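Phosphate binding protein (Planctomyces limnophilus, PDB 4JWO) probably binds phosphate as the PstS-type component of a system that transports phosphate across the cytoplasmic membrane. Local coordinates at residues Phe72-Ala77 / Val319-Val324; Gly131-Glu136 / Thr290-Leu295; Thr145-Pro150 / Gln229-Ser234. All coordinates share one frame; numbering follows the deposited sequence. Where two conformers were deposited one is given.

Overall arrangement
One long strand, 134-148, ties this example together: contacts 2 and 3 use its two ends, on opposite sides of the chain's centre and about 44 Å apart between centres. Contact 1, a surface contact nearer the middle, lies beside the same strand, packing the start of helix 72-85 against the loop after helix 310-318. The chemistry follows the place. Contact 1 joins its two segments by apolar packing alone, with no hydrogen bond between them. Contact 2, partly buried, is strand pairing, with three backbone bonds where strand 134-148 begins and 283-291 ends. Contact 3, also partly buried, sets strand against helix 224-233, combining a valine pair with one side-chain-to-backbone bond.

Contact 1. Residues Phe72-Ala77 / Val319-Val324; sequences FPISQA and VKYIKV. With SO4 (sulfate ion), chain D.
In I74, chi1 of -62° sets CG1 beside the backbone N, and the extended chi2 of 174° carries CD1 onward, so that both carbons reach the ring of Y321. The tyrosine meets them with its own CG anti to the carbonyl carbon, chi1 -73°. I74 CG1 lies in the ring plane at its edge, 3.6 Å from Y321 CD2, while I74 CD1 approaches that same CD2 obliquely, also at 3.6 Å. Farther along the ring, P73 CG stands 4.1 Å from Y321 OH, the two side chains crossing at about a right angle. The hydroxyl itself is hydrogen-bonded to the backbone O of T70, which ties the far end of the ring just ahead of helix 72-85.

V319 divides its two branches along the helix: CG1 rests 3.9 Å from A77 CB, and CG2 faces I74 CG1 at 4.2 Å. Between V319 and Y321 the chain turns at K320, whose side chain takes no part in the packing and gives a 2.7 Å hydrogen bond from NZ to O2 of a sulfate ion, probably from the crystallisation liquor. The apolar residues flanking this turn thus pack on the first turns of helix 72-85, while K320 itself, with positive phi, is the C-prime residue of the Schellman motif that ends helix 310-318.

Contact 2. Residues Gly131-Glu136 / Thr290-Leu295; sequences GIDYVE and TTKAKL
V135 and T290 grip each other through paired backbone bonds: V135 N gives to T290 O at 2.7 Å, and T290 N returns a longer bond of 3.2 Å to V135 O. Two residues along, K292 N donates to D133 O at 3.0 Å. T291 CA also touches D133 O, at 3.3 Å, in a CA-H...O contact. This is antiparallel pairing, V135 with T290 hydrogen-bonded and Y134 with T291 non-hydrogen-bonded, where strand 134-148 begins and strand 283-291 finishes.

Side chains close round the paired backbone. I132 CG2 meets T291 CG2 at 3.7 Å, and both residues touch F105 of helix 98-106. With V135 CG1 anti to the backbone N (chi1 -171°), CG2 lies beside that N and reaches L295 CD1 at 4.2 Å. D133 and K292 run side by side and point the same way, D133 OD2 lying 3.6 Å from K292 CD, but the amine of K292 bonds to the backbone O atoms of A339 and K341 near the C-terminus. At the strand end, T291 OG1 accepts from K294 N in an ST motif, and a water accepts from D133 N and, weakly, from A293 N. Helix 326-340 covers V135 and L295, with R335 and A339 against the valine.

Contact 3. Residues Thr145-Pro150 / Gln229-Ser234; sequences TVVINP and QGVVDS
Where strand 134-148 runs out of the sheet, it lies against the C-terminal end of helix 224-233; N149, just past the strand end, and V231 carry the contact. N149 ND2 gives a hydrogen bond to the backbone O of V231 at 2.9 Å. The bond is nearly straight, 172° at the hydrogen; the donor lies in the carbonyl plane and the acceptor is only 4° out of the amide plane of N149. A chi1 of -174° swings the amide away from the backbone N of N149 and over the last turn of the helix, where ND2 also comes within 3.0 Å of V232 O. The other end of the amide turns back on its own chain, OD1 accepting from A151 N, so that both ends of the group are held.

This is strand-to-helix packing within a domain of the periplasmic binding protein superfamily, on the part of the strand that pairs antiparallel with 237-242 and 254-259. V231 spreads its methyls along the strand: CG2 meets V147 CG2 at 3.8 Å as the two side chains cross at a slant, and CG1 rests 3.7 Å from the backbone carbonyl carbon, C, of I148. F246 of helix 243-247 and F241 of strand 237-242 also pack on V147, while L253 touches V231.

Contact 1. Residues Phe72-Ala77 / Val319-Val324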
# COMPACT_ATOMS: atom_id res chain seq x y z
N PHE A 72 -2.96 -4.40 -6.60
CA PHE A 72 -2.62 -5.39 -7.65
C PHE A 72 -2.08 -6.73 -7.13
O PHE A 72 -2.55 -7.78 -7.56
CB PHE A 72 -1.64 -4.77 -8.67
CG PHE A 72 -1.40 -5.61 -9.91
CD1 PHE A 72 -2.30 -5.59 -10.96
CD2 PHE A 72 -0.26 -6.38 -10.03
CE1 PHE A 72 -2.07 -6.35 -12.11
CE2 PHE A 72 -0.02 -7.13 -11.18
CZ PHE A 72 -0.94 -7.12 -12.22
N PRO A 73 -1.10 -6.72 -6.19
CA PRO A 73 -0.57 -8.03 -5.77
C PRO A 73 -1.61 -8.88 -5.04
O PRO A 73 -1.58 -10.10 -5.16
CB PRO A 73 0.58 -7.66 -4.81
CG PRO A 73 0.93 -6.25 -5.15
CD PRO A 73 -0.35 -5.61 -5.59
N ILE A 74 -2.51 -8.24 -4.31
CA ILE A 74 -3.61 -8.95 -3.67
C ILE A 74 -4.55 -9.50 -4.73
O ILE A 74 -4.86 -10.69 -4.75
CB ILE A 74 -4.40 -8.04 -2.72
CG1 ILE A 74 -3.50 -7.53 -1.60
CG2 ILE A 74 -5.62 -8.78 -2.16
CD1 ILE A 74 -4.19 -6.52 -0.70
N SER A 75 -5.01 -8.63 -5.63
CA SER A 75 -5.92 -9.04 -6.69
C SER A 75 -5.34 -10.17 -7.55
O SER A 75 -6.06 -11.10 -7.91
CB SER A 75 -6.30 -7.85 -7.58
OG SER A 75 -7.01 -6.89 -6.84
N GLN A 76 -4.05 -10.09 -7.87
CA GLN A 76 -3.43 -11.12 -8.70
C GLN A 76 -3.30 -12.44 -7.96
O GLN A 76 -3.53 -13.51 -8.53
CB GLN A 76 -2.05 -10.67 -9.20
CG GLN A 76 -1.39 -11.65 -10.14
CD GLN A 76 -2.25 -11.96 -11.36
OE1 GLN A 76 -2.33 -11.15 -12.29
NE2 GLN A 76 -2.90 -13.12 -11.35
N ALA A 77 -2.94 -12.37 -6.68
CA ALA A 77 -2.76 -13.57 -5.87
C ALA A 77 -4.08 -14.25 -5.57
O ALA A 77 -4.19 -15.48 -5.65
CB ALA A 77 -2.03 -13.23 -4.58
N VAL A 319 1.55 -11.98 0.48
CA VAL A 319 2.14 -10.96 -0.39
C VAL A 319 2.71 -9.80 0.44
O VAL A 319 2.95 -8.71 -0.07
CB VAL A 319 1.15 -10.43 -1.45
CG1 VAL A 319 0.70 -11.58 -2.37
CG2 VAL A 319 -0.05 -9.77 -0.77
N LYS A 320 2.88 -10.07 1.74
CA LYS A 320 3.66 -9.23 2.66
C LYS A 320 2.90 -8.02 3.21
O LYS A 320 3.52 -7.07 3.72
CB LYS A 320 5.00 -8.80 2.05
CG LYS A 320 5.88 -9.96 1.57
CD LYS A 320 6.42 -10.79 2.72
CE LYS A 320 7.52 -11.72 2.23
NZ LYS A 320 8.20 -12.43 3.35
N TYR A 321 1.58 -8.06 3.13
CA TYR A 321 0.75 -7.03 3.74
C TYR A 321 0.29 -7.48 5.13
O TYR A 321 0.58 -8.59 5.56
CB TYR A 321 -0.46 -6.70 2.86
CG TYR A 321 -0.13 -5.91 1.60
CD1 TYR A 321 0.80 -4.88 1.62
CD2 TYR A 321 -0.76 -6.19 0.40
CE1 TYR A 321 1.09 -4.15 0.46
CE2 TYR A 321 -0.47 -5.47 -0.76
CZ TYR A 321 0.45 -4.45 -0.72
OH TYR A 321 0.74 -3.74 -1.87
N ILE A 322 -0.41 -6.59 5.81
CA ILE A 322 -0.92 -6.84 7.16
C ILE A 322 -2.42 -7.16 7.05
O ILE A 322 -3.17 -6.43 6.39
CB ILE A 322 -0.70 -5.59 8.05
CG1 ILE A 322 0.81 -5.37 8.25
CG2 ILE A 322 -1.43 -5.75 9.37
CD1 ILE A 322 1.19 -3.98 8.74
N LYS A 323 -2.86 -8.25 7.66
CA LYS A 323 -4.27 -8.61 7.54
C LYS A 323 -5.09 -7.66 8.41
O LYS A 323 -4.58 -7.11 9.39
CB LYS A 323 -4.51 -10.08 7.92
CG LYS A 323 -4.32 -10.40 9.38
CD LYS A 323 -4.68 -11.85 9.66
CE LYS A 323 -4.48 -12.18 11.13
NZ LYS A 323 -4.96 -13.57 11.43
N VAL A 324 -6.35 -7.45 8.03
CA VAL A 324 -7.19 -6.51 8.76
C VAL A 324 -7.53 -7.03 10.17
O VAL A 324 -7.61 -8.25 10.40
CB VAL A 324 -8.51 -6.21 8.00
CG1 VAL A 324 -8.22 -5.52 6.67
CG2 VAL A 324 -9.31 -7.49 7.80
S SO4 D . 10.89 -13.49 0.84
O1 SO4 D . 11.65 -14.73 0.68
O2 SO4 D . 10.53 -13.32 2.25
O3 SO4 D . 11.71 -12.34 0.44
O4 SO4 D . 9.69 -13.58 0.00

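Contact 2. Residues Gly131-Glu136 / Thr290-Leu295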
# COMPACT_ATOMS: atom_id res chain seq x y z
N GLY A 131 -26.15 6.01 -11.18
CA GLY A 131 -26.90 4.91 -10.61
C GLY A 131 -26.01 3.81 -10.08
O GLY A 131 -26.47 2.70 -9.82
N ILE A 132 -24.72 4.11 -9.92
CA ILE A 132 -23.76 3.12 -9.46
C ILE A 132 -23.77 3.05 -7.93
O ILE A 132 -23.44 4.02 -7.25
CB ILE A 132 -22.33 3.43 -9.97
CG1 ILE A 132 -22.30 3.49 -11.50
CG2 ILE A 132 -21.34 2.39 -9.48
CD1 ILE A 132 -20.92 3.78 -12.07
N ASP A 133 -24.15 1.89 -7.41
CA ASP A 133 -24.25 1.69 -5.97
C ASP A 133 -23.02 0.93 -5.47
O ASP A 133 -23.05 -0.29 -5.33
CB ASP A 133 -25.52 0.90 -5.65
CG ASP A 133 -25.90 0.98 -4.19
OD1 ASP A 133 -25.12 1.53 -3.38
OD2 ASP A 133 -27.00 0.48 -3.86
N TYR A 134 -21.94 1.66 -5.21
CA TYR A 134 -20.67 1.04 -4.86
C TYR A 134 -20.70 0.40 -3.47
O TYR A 134 -21.41 0.85 -2.57
CB TYR A 134 -19.54 2.07 -4.95
CG TYR A 134 -19.49 3.08 -3.81
CD1 TYR A 134 -18.85 2.79 -2.62
CD2 TYR A 134 -20.06 4.34 -3.96
CE1 TYR A 134 -18.80 3.71 -1.59
CE2 TYR A 134 -20.01 5.27 -2.93
CZ TYR A 134 -19.38 4.94 -1.75
OH TYR A 134 -19.32 5.85 -0.72
N VAL A 135 -19.91 -0.66 -3.29
CA VAL A 135 -19.70 -1.25 -1.97
C VAL A 135 -18.21 -1.29 -1.69
O VAL A 135 -17.42 -1.73 -2.52
CB VAL A 135 -20.28 -2.68 -1.88
CG1 VAL A 135 -20.25 -3.16 -0.44
CG2 VAL A 135 -21.70 -2.72 -2.42
N GLU A 136 -17.82 -0.81 -0.51
CA GLU A 136 -16.42 -0.69 -0.14
C GLU A 136 -16.00 -1.83 0.79
O GLU A 136 -16.66 -2.11 1.78
CB GLU A 136 -16.20 0.65 0.55
CG GLU A 136 -14.87 0.82 1.25
CD GLU A 136 -14.78 2.18 1.90
OE1 GLU A 136 -14.87 3.19 1.16
OE2 GLU A 136 -14.65 2.26 3.14
N THR A 290 -16.74 -2.86 -5.47
CA THR A 290 -17.55 -3.34 -6.57
C THR A 290 -18.92 -2.70 -6.39
O THR A 290 -19.04 -1.72 -5.66
CB THR A 290 -17.61 -4.88 -6.61
OG1 THR A 290 -18.27 -5.30 -7.81
CG2 THR A 290 -18.34 -5.43 -5.41
N THR A 291 -19.95 -3.20 -7.06
CA THR A 291 -21.26 -2.60 -6.94
C THR A 291 -22.29 -3.63 -6.51
O THR A 291 -22.05 -4.83 -6.62
CB THR A 291 -21.71 -1.92 -8.25
OG1 THR A 291 -22.18 -2.91 -9.18
CG2 THR A 291 -20.57 -1.15 -8.88
N LYS A 292 -23.42 -3.16 -6.00
CA LYS A 292 -24.51 -4.03 -5.58
C LYS A 292 -25.03 -4.84 -6.76
O LYS A 292 -25.34 -6.02 -6.63
CB LYS A 292 -25.62 -3.19 -4.95
CG LYS A 292 -26.71 -3.98 -4.26
CD LYS A 292 -27.58 -3.04 -3.42
CE LYS A 292 -28.84 -3.72 -2.91
NZ LYS A 292 -28.54 -4.80 -1.92
N ALA A 293 -25.11 -4.20 -7.93
CA ALA A 293 -25.57 -4.88 -9.13
C ALA A 293 -24.63 -6.00 -9.57
O ALA A 293 -25.08 -7.08 -9.94
CB ALA A 293 -25.79 -3.88 -10.26
N LYS A 294 -23.32 -5.75 -9.52
CA LYS A 294 -22.34 -6.76 -9.92
C LYS A 294 -22.36 -7.95 -8.97
O LYS A 294 -22.07 -9.07 -9.37
CB LYS A 294 -20.93 -6.18 -9.97
CG LYS A 294 -20.73 -5.03 -10.94
CD LYS A 294 -20.53 -5.50 -12.36
CE LYS A 294 -20.19 -4.34 -13.28
NZ LYS A 294 -19.98 -4.79 -14.68
N LEU A 295 -22.71 -7.69 -7.71
CA LEU A 295 -22.76 -8.74 -6.70
C LEU A 295 -23.91 -9.74 -6.92
O LEU A 295 -23.95 -10.79 -6.27
CB LEU A 295 -22.82 -8.13 -5.29
CG LEU A 295 -21.44 -7.68 -4.81
CD1 LEU A 295 -21.54 -6.71 -3.65
CD2 LEU A 295 -20.61 -8.89 -4.43
O HOH W 1 -25.15 -0.83 -8.44

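Contact 3. Residues Thr145-Pro150 / Gln229-Ser234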
# COMPACT_ATOMS: atom_id res chain seq x y z
N THR A 145 8.24 1.01 6.08
CA THR A 145 9.20 1.52 7.05
C THR A 145 10.33 2.26 6.36
O THR A 145 10.84 1.82 5.33
CB THR A 145 9.83 0.41 7.88
OG1 THR A 145 10.43 -0.55 7.00
CG2 THR A 145 8.76 -0.28 8.73
N VAL A 146 10.72 3.38 6.94
CA VAL A 146 11.98 4.03 6.62
C VAL A 146 13.00 3.52 7.62
O VAL A 146 12.74 3.48 8.83
CB VAL A 146 11.85 5.54 6.75
CG1 VAL A 146 13.19 6.22 6.56
CG2 VAL A 146 10.83 6.05 5.74
N VAL A 147 14.16 3.08 7.12
CA VAL A 147 15.17 2.49 7.98
C VAL A 147 16.50 3.19 7.86
O VAL A 147 16.85 3.73 6.81
CB VAL A 147 15.36 0.98 7.68
CG1 VAL A 147 14.09 0.20 8.03
CG2 VAL A 147 15.73 0.76 6.20
N ILE A 148 17.23 3.22 8.97
CA ILE A 148 18.60 3.68 9.00
C ILE A 148 19.48 2.60 9.61
O ILE A 148 18.98 1.59 10.13
CB ILE A 148 18.73 5.02 9.77
CG1 ILE A 148 18.10 4.90 11.15
CG2 ILE A 148 18.07 6.13 8.97
CD1 ILE A 148 18.20 6.18 12.01
N ASN A 149 20.79 2.77 9.53
CA ASN A 149 21.70 1.82 10.13
C ASN A 149 21.61 1.97 11.63
O ASN A 149 21.44 3.09 12.12
CB ASN A 149 23.12 2.10 9.64
CG ASN A 149 24.10 1.07 10.11
OD1 ASN A 149 24.66 1.18 11.21
ND2 ASN A 149 24.34 0.06 9.27
N PRO A 150 21.71 0.87 12.39
CA PRO A 150 21.56 1.02 13.84
C PRO A 150 22.60 1.95 14.47
O PRO A 150 22.34 2.47 15.56
CB PRO A 150 21.74 -0.41 14.36
CG PRO A 150 21.21 -1.25 13.23
CD PRO A 150 21.75 -0.55 12.00
N GLN A 229 20.32 -5.57 3.28
CA GLN A 229 21.76 -5.75 3.40
C GLN A 229 22.50 -4.45 3.13
O GLN A 229 23.52 -4.16 3.75
CB GLN A 229 22.25 -6.86 2.46
CG GLN A 229 23.69 -7.26 2.68
CD GLN A 229 23.91 -7.90 4.03
OE1 GLN A 229 23.08 -8.68 4.51
NE2 GLN A 229 25.03 -7.57 4.67
N GLY A 230 21.98 -3.66 2.19
CA GLY A 230 22.55 -2.37 1.87
C GLY A 230 22.55 -1.44 3.07
O GLY A 230 23.56 -0.80 3.39
N VAL A 231 21.41 -1.38 3.76
CA VAL A 231 21.31 -0.57 4.97
C VAL A 231 22.22 -1.10 6.07
O VAL A 231 22.89 -0.32 6.76
CB VAL A 231 19.85 -0.47 5.43
CG1 VAL A 231 19.76 0.26 6.78
CG2 VAL A 231 19.03 0.23 4.36
N VAL A 232 22.26 -2.42 6.26
CA VAL A 232 23.18 -3.02 7.22
C VAL A 232 24.65 -2.64 6.98
O VAL A 232 25.40 -2.40 7.92
CB VAL A 232 23.04 -4.57 7.22
CG1 VAL A 232 24.06 -5.22 8.15
CG2 VAL A 232 21.62 -4.97 7.62
N ASP A 233 25.03 -2.55 5.71
CA ASP A 233 26.43 -2.37 5.32
C ASP A 233 26.91 -0.92 5.27
O ASP A 233 28.10 -0.67 5.16
CB ASP A 233 26.67 -3.01 3.94
CG ASP A 233 26.77 -4.51 4.00
OD1 ASP A 233 27.03 -5.05 5.09
OD2 ASP A 233 26.60 -5.15 2.94
N SER A 234 25.99 0.04 5.35
CA SER A 234 26.35 1.45 5.25
C SER A 234 25.87 2.24 6.45
O SER A 234 24.67 2.38 6.68
CB SER A 234 25.80 2.08 3.97
OG SER A 234 26.08 3.46 3.96